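Local coordinates for lysozyme M1 (Streptomyces coelicolor, PDB 1JFX), which hydrolyses the beta-1,4 linkages between N-acetylmuramic acid and N-acetylglucosamine in bacterial peptidoglycan, and also has diacetylmuramidase activity, at residues S3-D9 against V197-F202; G166-P170 against T180-Y184. All coordinates share one frame; numbering follows the deposited sequence.

Contact 1. Residues S3-D9 against V197-F202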
# COMPACT_ATOMS: atom_id res chain seq x y z
N SER A 3 13.09 -11.06 8.85
CA SER A 3 14.16 -10.27 9.49
C SER A 3 14.00 -8.75 9.38
O SER A 3 13.25 -8.25 8.55
CB SER A 3 15.52 -10.68 8.91
OG SER A 3 15.73 -10.11 7.62
N GLY A 4 14.73 -8.03 10.23
CA GLY A 4 14.69 -6.58 10.19
C GLY A 4 13.33 -5.99 10.52
O GLY A 4 12.54 -6.58 11.27
N VAL A 5 13.07 -4.81 9.96
CA VAL A 5 11.82 -4.09 10.19
C VAL A 5 10.66 -4.83 9.52
O VAL A 5 10.67 -5.09 8.31
CB VAL A 5 11.94 -2.63 9.67
CG1 VAL A 5 10.60 -1.91 9.82
CG2 VAL A 5 13.04 -1.89 10.47
N GLN A 6 9.65 -5.16 10.32
CA GLN A 6 8.50 -5.95 9.86
C GLN A 6 7.16 -5.27 10.06
O GLN A 6 7.01 -4.41 10.93
CB GLN A 6 8.48 -7.27 10.64
CG GLN A 6 9.64 -8.20 10.32
CD GLN A 6 9.44 -8.90 9.00
OE1 GLN A 6 8.37 -9.47 8.74
NE2 GLN A 6 10.47 -8.87 8.15
N GLY A 7 6.17 -5.66 9.26
CA GLY A 7 4.85 -5.08 9.41
C GLY A 7 3.78 -5.98 8.84
O GLY A 7 4.06 -7.11 8.41
N ILE A 8 2.55 -5.50 8.84
CA ILE A 8 1.43 -6.26 8.28
C ILE A 8 0.55 -5.31 7.50
O ILE A 8 0.76 -4.10 7.50
CB ILE A 8 0.55 -6.92 9.38
CG1 ILE A 8 -0.04 -5.84 10.31
CG2 ILE A 8 1.37 -7.93 10.19
CD1 ILE A 8 -1.06 -6.40 11.32
N ASP A 9 -0.41 -5.86 6.77
CA ASP A 9 -1.41 -5.02 6.10
C ASP A 9 -2.70 -5.79 6.32
O ASP A 9 -2.71 -7.03 6.37
CB ASP A 9 -1.12 -4.76 4.61
CG ASP A 9 -1.11 -6.02 3.77
OD1 ASP A 9 -2.20 -6.48 3.34
OD2 ASP A 9 0.00 -6.52 3.54
N VAL A 197 -2.78 -13.57 8.02
CA VAL A 197 -2.49 -12.14 7.91
C VAL A 197 -1.37 -11.94 6.90
O VAL A 197 -0.47 -12.78 6.77
CB VAL A 197 -2.07 -11.51 9.27
CG1 VAL A 197 -0.69 -11.99 9.69
CG2 VAL A 197 -2.12 -9.99 9.16
N ASP A 198 -1.44 -10.84 6.15
CA ASP A 198 -0.42 -10.48 5.18
C ASP A 198 0.77 -9.92 5.95
O ASP A 198 0.61 -9.02 6.78
CB ASP A 198 -0.90 -9.38 4.24
CG ASP A 198 -2.02 -9.82 3.32
OD1 ASP A 198 -2.21 -11.04 3.13
OD2 ASP A 198 -2.70 -8.93 2.75
N ARG A 199 1.97 -10.44 5.66
CA ARG A 199 3.18 -9.98 6.33
C ARG A 199 4.09 -9.27 5.34
O ARG A 199 4.26 -9.71 4.20
CB ARG A 199 3.94 -11.14 6.99
CG ARG A 199 3.13 -11.84 8.09
CD ARG A 199 4.02 -12.72 8.97
NE ARG A 199 5.05 -11.92 9.62
CZ ARG A 199 5.98 -12.42 10.44
NH1 ARG A 199 5.99 -13.72 10.71
NH2 ARG A 199 6.91 -11.62 10.96
N ASN A 200 4.67 -8.17 5.81
CA ASN A 200 5.54 -7.33 4.98
C ASN A 200 6.87 -7.06 5.64
O ASN A 200 6.98 -7.03 6.87
CB ASN A 200 4.87 -5.99 4.75
CG ASN A 200 3.55 -6.13 4.07
OD1 ASN A 200 3.49 -6.44 2.89
ND2 ASN A 200 2.46 -5.93 4.81
N LYS A 201 7.87 -6.83 4.79
CA LYS A 201 9.20 -6.46 5.24
C LYS A 201 9.46 -5.06 4.66
O LYS A 201 8.98 -4.73 3.57
CB LYS A 201 10.24 -7.44 4.69
CG LYS A 201 11.67 -7.13 5.09
CD LYS A 201 12.60 -8.26 4.65
CE LYS A 201 14.07 -7.86 4.73
NZ LYS A 201 14.54 -7.60 6.12
N PHE A 202 10.18 -4.22 5.41
CA PHE A 202 10.54 -2.88 4.94
C PHE A 202 12.03 -2.93 4.58
O PHE A 202 12.82 -3.48 5.35
CB PHE A 202 10.31 -1.83 6.04
CG PHE A 202 10.91 -0.48 5.74
CD1 PHE A 202 10.32 0.37 4.79
CD2 PHE A 202 12.06 -0.06 6.40
CE1 PHE A 202 10.89 1.63 4.51
CE2 PHE A 202 12.63 1.19 6.12
CZ PHE A 202 12.04 2.04 5.17
O HOH W 1 13.55 -5.28 7.15
O HOH W 2 5.72 -9.21 9.31
O HOH W 3 -3.93 -9.48 6.07
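The aliphatic chain of K201 crosses the end of Q6 obliquely, K201 CG 3.7 Å from Q6 NE2, and runs on to S3. With CG anti to the backbone N (chi1 179°) and a bend only at the last torsion, the chain brings K201 NZ to 2.8 Å from S3 O. Q6 NE2 also donates to S3 O, from the opposite face of that carbonyl, so two donors hold the oxygen. S3 OG takes a longer bond from the same ammonium and is itself hydrogen-bonded to D1.

The backbones pair as antiparallel strands. G7 with N200 is a hydrogen-bonded pair, G7 N to N200 O and N200 N to G7 O both measuring 2.9 Å; Q6-K201 and I8-R199 flank it as non-hydrogen-bonded pairs, with their side chains on one face of the sheet. On that face a water bridges Q6 OE1, G7 O and R199 NE, meeting the guanidinium at its edge, in plane. Y184 OH is a further partner of Q6 OE1.

The other face carries D9, a predicted active-site residue. N200 ND2 reaches its OD2 at 2.8 Å in a nearly straight bond (169°), within the amide plane and on the anti lone pair of the carboxylate; Q183 NE2 is a second donor to OD2. D9 OD1 and D198 OD2 are 2.6 Å apart, their carboxylate planes turned 46° from each other. W161 NE1 bonds to N200 OD1, consistent with the amide orientation that turns ND2 to D9.

At the far end, V5 CG1 packs on F202 CB at 3.8 Å. Strand 6-10 continues the sheet into parallel strand 29-36, strand 196-202 pairs on its other edge with strand 181-185, and helix 206-214 covers V5 and F202 through L209.

Contact 2. Residues G166-P170 against T180-Y184; sequences GVSAP and TFWQY
This is a proline-on-tryptophan CH-pi contact in the beta-alpha-barrel of a family 25 glycosyl hydrolase, where the loop following strand 160-163 folds back over strand 181-185. The evidence is the position of P170 CD: it lies 3.5 Å from the centroid of the six-membered ring of W182 and only 6° off the ring normal, placing it squarely over the face. The rest of the proline spreads across the indole, with P170 CB 3.6 Å from W182 NE1 above the five-membered part, while P170 CG lies nearest W182 CD2 and CG. Several ring carbons are thus in van der Waals reach of one pyrrolidine.

In W182, CG anti to the backbone N (chi1 164°) carries the indole out from the strand toward the loop. The face opposite P170 is backed by Y184 CB, offset toward the rim, so both faces meet aliphatic carbon, one at its centre and one near its rim. The indole N-H is held by H164 O, just ahead of the loop segment, a bond that would resist turning of the indole about CB-CG.

Around the benzo edge the loop brings two backbone oxygens. V167 O approaches in the ring plane, 3.2 Å from W182 CZ2, and S168 O comes to 3.4 Å from W182 CH2 near the same plane. The V167 side chain adds an apolar touch through CG2. V162 of strand 160-163 touches both P170 and W182, tying this small cluster to the neighbouring parallel strand, and D1 touches the indole from the amino terminus.

At the other end of the loop segment, a single backbone bond joins the two segments: G166 N donates to Y184 O at 3.1 Å, with an N-H...O angle of 162°.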
# COMPACT_ATOMS: atom_id res chain seq x y z
N GLY A 166 6.03 -16.34 -0.76
CA GLY A 166 6.79 -17.58 -0.74
C GLY A 166 8.17 -17.67 -1.35
O GLY A 166 8.62 -18.77 -1.64
N VAL A 167 8.83 -16.54 -1.57
CA VAL A 167 10.17 -16.58 -2.13
C VAL A 167 11.16 -15.97 -1.15
O VAL A 167 10.77 -15.19 -0.27
CB VAL A 167 10.25 -15.83 -3.49
CG1 VAL A 167 9.46 -16.60 -4.55
CG2 VAL A 167 9.70 -14.41 -3.35
N SER A 168 12.43 -16.31 -1.31
CA SER A 168 13.46 -15.82 -0.40
C SER A 168 13.79 -14.34 -0.56
O SER A 168 14.26 -13.70 0.37
CB SER A 168 14.74 -16.66 -0.55
OG SER A 168 15.31 -16.50 -1.82
N ALA A 169 13.54 -13.81 -1.76
CA ALA A 169 13.78 -12.40 -2.10
C ALA A 169 12.81 -12.13 -3.25
O ALA A 169 12.58 -13.01 -4.09
CB ALA A 169 15.23 -12.20 -2.55
N PRO A 170 12.26 -10.91 -3.33
CA PRO A 170 11.31 -10.61 -4.41
C PRO A 170 11.89 -10.25 -5.76
O PRO A 170 12.96 -9.64 -5.85
CB PRO A 170 10.51 -9.45 -3.82
CG PRO A 170 11.59 -8.66 -3.09
CD PRO A 170 12.47 -9.75 -2.45
N THR A 180 10.65 -1.04 -1.66
CA THR A 180 10.60 -0.35 -0.38
C THR A 180 9.88 -1.24 0.64
O THR A 180 10.33 -1.38 1.77
CB THR A 180 9.90 1.02 -0.54
OG1 THR A 180 10.71 1.86 -1.38
CG2 THR A 180 9.72 1.71 0.82
N PHE A 181 8.76 -1.83 0.23
CA PHE A 181 8.03 -2.78 1.08
C PHE A 181 7.88 -4.04 0.26
O PHE A 181 7.86 -3.99 -0.97
CB PHE A 181 6.63 -2.26 1.45
CG PHE A 181 6.64 -1.09 2.38
CD1 PHE A 181 6.85 -1.27 3.74
CD2 PHE A 181 6.41 0.19 1.90
CE1 PHE A 181 6.84 -0.20 4.62
CE2 PHE A 181 6.40 1.28 2.77
CZ PHE A 181 6.61 1.09 4.12
N TRP A 182 7.78 -5.18 0.94
CA TRP A 182 7.61 -6.45 0.24
C TRP A 182 6.64 -7.33 1.02
O TRP A 182 6.88 -7.67 2.18
CB TRP A 182 8.98 -7.13 0.08
CG TRP A 182 8.95 -8.59 -0.29
CD1 TRP A 182 8.03 -9.25 -1.06
CD2 TRP A 182 9.92 -9.57 0.11
NE1 TRP A 182 8.37 -10.59 -1.15
CE2 TRP A 182 9.52 -10.81 -0.44
CE3 TRP A 182 11.08 -9.52 0.90
CZ2 TRP A 182 10.25 -11.99 -0.23
CZ3 TRP A 182 11.80 -10.69 1.10
CH2 TRP A 182 11.38 -11.91 0.54
N GLN A 183 5.53 -7.68 0.38
CA GLN A 183 4.53 -8.55 1.00
C GLN A 183 4.98 -9.96 0.62
O GLN A 183 4.87 -10.36 -0.54
CB GLN A 183 3.15 -8.27 0.42
CG GLN A 183 2.01 -8.93 1.19
CD GLN A 183 0.70 -8.68 0.49
OE1 GLN A 183 0.47 -9.20 -0.61
NE2 GLN A 183 -0.15 -7.84 1.08
N TYR A 184 5.48 -10.71 1.60
CA TYR A 184 6.02 -12.05 1.34
C TYR A 184 5.15 -13.21 1.76
O TYR A 184 5.50 -14.37 1.52
CB TYR A 184 7.41 -12.17 2.00
CG TYR A 184 7.42 -12.01 3.50
CD1 TYR A 184 7.17 -13.10 4.33
CD2 TYR A 184 7.66 -10.76 4.10
CE1 TYR A 184 7.16 -12.97 5.71
CE2 TYR A 184 7.65 -10.62 5.50
CZ TYR A 184 7.40 -11.74 6.29
OH TYR A 184 7.41 -11.66 7.65

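The centres of contacts 1 and 2 are 9 Å apart, on the same side of the chain's centre, and both reach one curled sheet, in which strands 196-202 and 181-185 are antiparallel neighbours. Along the chain, contact 2 is nested within the long excursion that contact 1 closes, so residues 3-9 meet the end of the barrel sequence. Two probable side-chain bonds join the contacts directly, Y184 to Q6 and Q183 to D9. Q183, on the same strand as W182 but making no contact with residues 166-170, is thus the direct tie from that strand to D9, a predicted active-site residue.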